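Local coordinates for protein capsid (Human calicivirus NLV/Boxer/2001/US, PDB 4RDL) that forms the protruding P domain of a norovirus capsid, which binds Lewis-type histo-blood group glycans and so probably serves in attachment to host cells, at residues 71-84 with 160-172. Residues are numbered along the deposited sequence; the frame is centred on the assembly and turned at random.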
loop_
_atom_site.group_PDB
_atom_site.type_symbol
_atom_site.label_atom_id
_atom_site.label_comp_id
_atom_site.label_asym_id
_atom_site.label_seq_id
_atom_site.Cartn_x
_atom_site.Cartn_y
_atom_site.Cartn_z
ATOM N N ALA A 71 1.310 -6.451 6.076
ATOM C CA ALA A 71 2.233 -6.489 7.209
ATOM C C ALA A 71 1.861 -5.496 8.302
ATOM O O ALA A 71 2.723 -4.924 8.960
ATOM C CB ALA A 71 3.682 -6.292 6.743
ATOM N N ARG A 72 0.561 -5.311 8.490
ATOM C CA ARG A 72 0.049 -4.460 9.555
ATOM C C ARG A 72 -0.760 -5.274 10.547
ATOM O O ARG A 72 -1.153 -6.407 10.252
ATOM C CB ARG A 72 -0.792 -3.321 8.971
ATOM C CG ARG A 72 0.045 -2.343 8.151
ATOM C CD ARG A 72 -0.770 -1.180 7.620
ATOM N NE ARG A 72 0.010 -0.353 6.703
ATOM C CZ ARG A 72 0.466 0.864 6.985
ATOM N NH1 ARG A 72 0.233 1.408 8.171
ATOM N NH2 ARG A 72 1.159 1.542 6.073
ATOM N N MET A 73 -0.983 -4.690 11.721
ATOM C CA MET A 73 -1.838 -5.266 12.753
ATOM C C MET A 73 -2.696 -4.169 13.349
ATOM O O MET A 73 -2.390 -2.978 13.224
ATOM C CB MET A 73 -1.008 -5.876 13.884
ATOM C CG MET A 73 0.080 -6.845 13.455
ATOM S SD MET A 73 1.037 -7.297 14.931
ATOM C CE MET A 73 2.384 -8.229 14.203
ATOM N N ARG A 74 -3.757 -4.581 14.030
ATOM C CA ARG A 74 -4.590 -3.653 14.780
ATOM C C ARG A 74 -5.084 -4.344 16.034
ATOM O O ARG A 74 -5.372 -5.539 16.022
ATOM C CB ARG A 74 -5.781 -3.176 13.944
ATOM C CG ARG A 74 -6.702 -2.202 14.682
ATOM C CD ARG A 74 -7.670 -1.522 13.722
ATOM N NE ARG A 74 -8.586 -0.629 14.430
ATOM C CZ ARG A 74 -9.228 0.386 13.868
ATOM N NH1 ARG A 74 -9.056 0.647 12.577
ATOM N NH2 ARG A 74 -10.039 1.143 14.601
ATOM N N GLY A 75 -5.193 -3.592 17.119
ATOM C CA GLY A 75 -5.874 -4.117 18.288
ATOM C C GLY A 75 -5.653 -3.283 19.522
ATOM O O GLY A 75 -5.122 -2.173 19.456
ATOM N N ARG A 76 -6.060 -3.833 20.661
ATOM C CA ARG A 76 -6.001 -3.108 21.923
ATOM C C ARG A 76 -4.850 -3.638 22.750
ATOM O O ARG A 76 -4.729 -4.842 22.962
ATOM C CB ARG A 76 -7.316 -3.243 22.688
ATOM C CG ARG A 76 -7.471 -2.217 23.805
ATOM C CD ARG A 76 -8.914 -2.194 24.350
ATOM N NE ARG A 76 -9.886 -1.936 23.288
ATOM C CZ ARG A 76 -10.229 -0.724 22.861
ATOM N NH1 ARG A 76 -9.709 0.354 23.430
ATOM N NH2 ARG A 76 -11.097 -0.588 21.868
ATOM N N ILE A 77 -3.993 -2.734 23.203
ATOM C CA ILE A 77 -2.862 -3.126 24.035
ATOM C C ILE A 77 -3.345 -3.456 25.444
ATOM O O ILE A 77 -4.160 -2.731 26.022
ATOM C CB ILE A 77 -1.773 -2.029 24.046
ATOM C CG1 ILE A 77 -1.110 -1.973 22.662
ATOM C CG2 ILE A 77 -0.728 -2.300 25.127
ATOM C CD1 ILE A 77 -0.105 -0.845 22.478
ATOM N N PHE A 78 -2.852 -4.565 25.984
ATOM C CA PHE A 78 -3.189 -4.975 27.338
ATOM C C PHE A 78 -1.955 -5.245 28.176
ATOM O O PHE A 78 -0.847 -5.366 27.658
ATOM C CB PHE A 78 -4.102 -6.209 27.325
ATOM C CG PHE A 78 -3.458 -7.462 26.769
ATOM C CD1 PHE A 78 -2.616 -8.245 27.553
ATOM C CD2 PHE A 78 -3.745 -7.886 25.475
ATOM C CE1 PHE A 78 -2.051 -9.405 27.047
ATOM C CE2 PHE A 78 -3.198 -9.042 24.968
ATOM C CZ PHE A 78 -2.343 -9.806 25.749
ATOM N N ASN A 79 -2.164 -5.336 29.481
ATOM C CA ASN A 79 -1.124 -5.706 30.423
ATOM C C ASN A 79 -1.773 -6.637 31.422
ATOM O O ASN A 79 -2.704 -6.252 32.129
ATOM C CB ASN A 79 -0.563 -4.462 31.125
ATOM C CG ASN A 79 0.458 -4.795 32.196
ATOM O OD1 ASN A 79 1.346 -5.619 31.994
ATOM N ND2 ASN A 79 0.344 -4.139 33.337
ATOM N N ASN A 80 -1.308 -7.877 31.446
ATOM C CA ASN A 80 -1.883 -8.884 32.322
ATOM C C ASN A 80 -0.828 -9.860 32.796
ATOM O O ASN A 80 -0.023 -10.348 32.006
ATOM C CB ASN A 80 -2.984 -9.646 31.593
ATOM C CG ASN A 80 -3.637 -10.694 32.466
ATOM O OD1 ASN A 80 -3.112 -11.792 32.638
ATOM N ND2 ASN A 80 -4.793 -10.359 33.022
ATOM N N ASN A 81 -0.837 -10.145 34.093
ATOM C CA ASN A 81 0.070 -11.132 34.658
ATOM C C ASN A 81 1.532 -10.800 34.349
ATOM O O ASN A 81 2.337 -11.692 34.089
ATOM C CB ASN A 81 -0.294 -12.527 34.140
ATOM C CG ASN A 81 0.331 -13.639 34.961
ATOM O OD1 ASN A 81 0.786 -13.421 36.082
ATOM N ND2 ASN A 81 0.349 -14.845 34.403
ATOM N N GLY A 82 1.861 -9.510 34.370
ATOM C CA GLY A 82 3.234 -9.061 34.212
ATOM C C GLY A 82 3.745 -8.972 32.782
ATOM O O GLY A 82 4.941 -8.798 32.552
ATOM N N ASN A 83 2.841 -9.083 31.816
ATOM C CA ASN A 83 3.236 -9.066 30.414
ATOM C C ASN A 83 2.279 -8.264 29.551
ATOM O O ASN A 83 1.069 -8.233 29.794
ATOM C CB ASN A 83 3.366 -10.490 29.876
ATOM C CG ASN A 83 4.500 -11.259 30.530
ATOM O OD1 ASN A 83 4.282 -12.044 31.450
ATOM N ND2 ASN A 83 5.720 -11.029 30.060
ATOM N N TYR A 84 2.834 -7.607 28.542
ATOM C CA TYR A 84 2.039 -6.804 27.628
ATOM C C TYR A 84 1.660 -7.612 26.393
ATOM O O TYR A 84 2.302 -8.604 26.059
ATOM C CB TYR A 84 2.807 -5.547 27.218
ATOM C CG TYR A 84 3.161 -4.647 28.383
ATOM C CD1 TYR A 84 2.375 -3.551 28.705
ATOM C CD2 TYR A 84 4.284 -4.897 29.159
ATOM C CE1 TYR A 84 2.698 -2.730 29.766
ATOM C CE2 TYR A 84 4.614 -4.084 30.225
ATOM C CZ TYR A 84 3.814 -3.004 30.526
ATOM O OH TYR A 84 4.137 -2.188 31.588
ATOM N N LEU A 160 5.214 1.282 27.179
ATOM C CA LEU A 160 3.916 0.766 26.744
ATOM C C LEU A 160 2.770 1.167 27.666
ATOM O O LEU A 160 1.606 1.083 27.281
ATOM C CB LEU A 160 3.951 -0.762 26.618
ATOM C CG LEU A 160 4.909 -1.351 25.582
ATOM C CD1 LEU A 160 4.888 -2.867 25.619
ATOM C CD2 LEU A 160 4.557 -0.846 24.194
ATOM N N ASP A 161 3.091 1.600 28.882
ATOM C CA ASP A 161 2.058 1.847 29.882
ATOM C C ASP A 161 0.989 2.835 29.436
ATOM O O ASP A 161 -0.200 2.634 29.708
ATOM C CB ASP A 161 2.670 2.299 31.208
ATOM C CG ASP A 161 3.259 1.148 31.990
ATOM O OD1 ASP A 161 2.728 0.022 31.875
ATOM O OD2 ASP A 161 4.249 1.364 32.715
ATOM N N GLN A 162 1.404 3.903 28.761
ATOM C CA GLN A 162 0.460 4.945 28.376
ATOM C C GLN A 162 -0.535 4.420 27.353
ATOM O O GLN A 162 -1.566 5.050 27.102
ATOM C CB GLN A 162 1.179 6.178 27.821
ATOM C CG GLN A 162 1.841 5.970 26.467
ATOM C CD GLN A 162 2.007 7.275 25.698
ATOM O OE1 GLN A 162 1.046 8.025 25.508
ATOM N NE2 GLN A 162 3.228 7.552 25.259
ATOM N N PHE A 163 -0.222 3.267 26.761
ATOM C CA PHE A 163 -1.066 2.704 25.708
ATOM C C PHE A 163 -1.961 1.564 26.170
ATOM O O PHE A 163 -2.795 1.078 25.407
ATOM C CB PHE A 163 -0.208 2.240 24.524
ATOM C CG PHE A 163 0.581 3.343 23.892
ATOM C CD1 PHE A 163 -0.058 4.323 23.147
ATOM C CD2 PHE A 163 1.955 3.410 24.047
ATOM C CE1 PHE A 163 0.650 5.351 22.561
ATOM C CE2 PHE A 163 2.680 4.439 23.462
ATOM C CZ PHE A 163 2.029 5.410 22.721
ATOM N N VAL A 164 -1.799 1.134 27.414
ATOM C CA VAL A 164 -2.635 0.056 27.926
ATOM C C VAL A 164 -4.093 0.499 27.905
ATOM O O VAL A 164 -4.442 1.559 28.423
ATOM C CB VAL A 164 -2.210 -0.391 29.337
ATOM C CG1 VAL A 164 -3.225 -1.362 29.916
ATOM C CG2 VAL A 164 -0.825 -1.029 29.282
ATOM N N GLY A 165 -4.930 -0.318 27.275
ATOM C CA GLY A 165 -6.338 -0.011 27.118
ATOM C C GLY A 165 -6.666 0.735 25.839
ATOM O O GLY A 165 -7.837 0.946 25.538
ATOM N N LYS A 166 -5.639 1.129 25.083
ATOM C CA LYS A 166 -5.841 1.923 23.874
ATOM C C LYS A 166 -5.769 1.067 22.614
ATOM O O LYS A 166 -4.978 0.126 22.539
ATOM C CB LYS A 166 -4.788 3.027 23.754
ATOM C CG LYS A 166 -4.587 3.871 24.998
ATOM C CD LYS A 166 -5.794 4.698 25.322
ATOM C CE LYS A 166 -5.449 5.729 26.403
ATOM N NZ LYS A 166 -6.653 6.394 26.956
ATOM N N GLU A 167 -6.589 1.413 21.627
ATOM C CA GLU A 167 -6.540 0.746 20.333
ATOM C C GLU A 167 -5.475 1.381 19.456
ATOM O O GLU A 167 -5.392 2.607 19.336
ATOM C CB GLU A 167 -7.887 0.794 19.615
ATOM C CG GLU A 167 -7.976 -0.231 18.495
ATOM C CD GLU A 167 -9.226 -0.117 17.658
ATOM O OE1 GLU A 167 -9.872 0.946 17.683
ATOM O OE2 GLU A 167 -9.555 -1.102 16.959
ATOM N N VAL A 168 -4.649 0.532 18.859
ATOM C CA VAL A 168 -3.571 1.006 17.992
ATOM C C VAL A 168 -3.568 0.263 16.665
ATOM O O VAL A 168 -4.098 -0.842 16.558
ATOM C CB VAL A 168 -2.174 0.852 18.668
ATOM C CG1 VAL A 168 -2.108 1.635 19.985
ATOM C CG2 VAL A 168 -1.813 -0.626 18.889
ATOM N N VAL A 169 -2.979 0.895 15.655
ATOM C CA VAL A 169 -2.596 0.194 14.439
ATOM C C VAL A 169 -1.077 0.112 14.394
ATOM O O VAL A 169 -0.372 1.075 14.743
ATOM C CB VAL A 169 -3.172 0.862 13.174
ATOM C CG1 VAL A 169 -4.675 0.671 13.116
ATOM C CG2 VAL A 169 -2.823 2.323 13.115
ATOM N N LEU A 170 -0.578 -1.062 14.019
ATOM C CA LEU A 170 0.854 -1.331 14.005
ATOM C C LEU A 170 1.299 -1.628 12.586
ATOM O O LEU A 170 0.565 -2.241 11.807
ATOM C CB LEU A 170 1.181 -2.522 14.907
ATOM C CG LEU A 170 0.691 -2.441 16.361
ATOM C CD1 LEU A 170 -0.551 -3.309 16.556
ATOM C CD2 LEU A 170 1.797 -2.886 17.291
ATOM N N GLU A 171 2.503 -1.177 12.250
ATOM C CA GLU A 171 3.082 -1.457 10.945
ATOM C C GLU A 171 4.475 -2.043 11.118
ATOM O O GLU A 171 5.207 -1.684 12.040
ATOM C CB GLU A 171 3.148 -0.202 10.084
ATOM C CG GLU A 171 3.476 -0.538 8.634
ATOM C CD GLU A 171 3.956 0.649 7.838
ATOM O OE1 GLU A 171 4.383 0.431 6.678
ATOM O OE2 GLU A 171 3.902 1.787 8.362
ATOM N N LEU A 172 4.838 -2.950 10.224
ATOM C CA LEU A 172 6.139 -3.595 10.278
ATOM C C LEU A 172 7.230 -2.660 9.764
ATOM O O LEU A 172 7.307 -2.376 8.571
ATOM C CB LEU A 172 6.109 -4.883 9.454
ATOM C CG LEU A 172 7.395 -5.708 9.525
ATOM C CD1 LEU A 172 7.669 -6.176 10.956
ATOM C CD2 LEU A 172 7.305 -6.896 8.573
HETATM O O HOH W 1 3.356 3.852 5.776
HETATM O O HOH W 2 -0.892 0.049 10.578
#
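I77 reaches across to the turn that leads into strand 167-172, setting CD1 3.7 Å from F163 CB and against V168 CG2, while its CG2 meets that of V164. A branched, apolar residue suits this buried place, where three hydrophobic side chains converge. I77 N donates to K166 O, and I77 O receives G165 N at 2.8 Å, tying strand 72-80 to the type II turn 163-166. E167 stands opposite R76 but, with CG anti to the backbone N (chi1 -163°), slants diagonally along the same face to R74. Opposite charges suit this partly exposed place: in a side-on salt bridge R74 NE lies 2.7 Å from E167 OE2, and R74 NH2 bonds E167 OE1. The carboxylate plane is turned 63° from the guanidinium, so both oxygens are met from above. R74 NH1 bonds L91 O. Y84 offers a flat ring face to L160, a CH-pi contact from CD1, and a hydroxyl that donates to D161 OD1 at 2.6 Å. G75 with V168, and M73 with L170, are hydrogen-bonded pairs; a CB on G75 would jam against R74 O. Strands 72-80 and 167-177 are neighbours in an antiparallel sheet consistent with P2, the outer, glycan-binding subdomain of norovirus P domains.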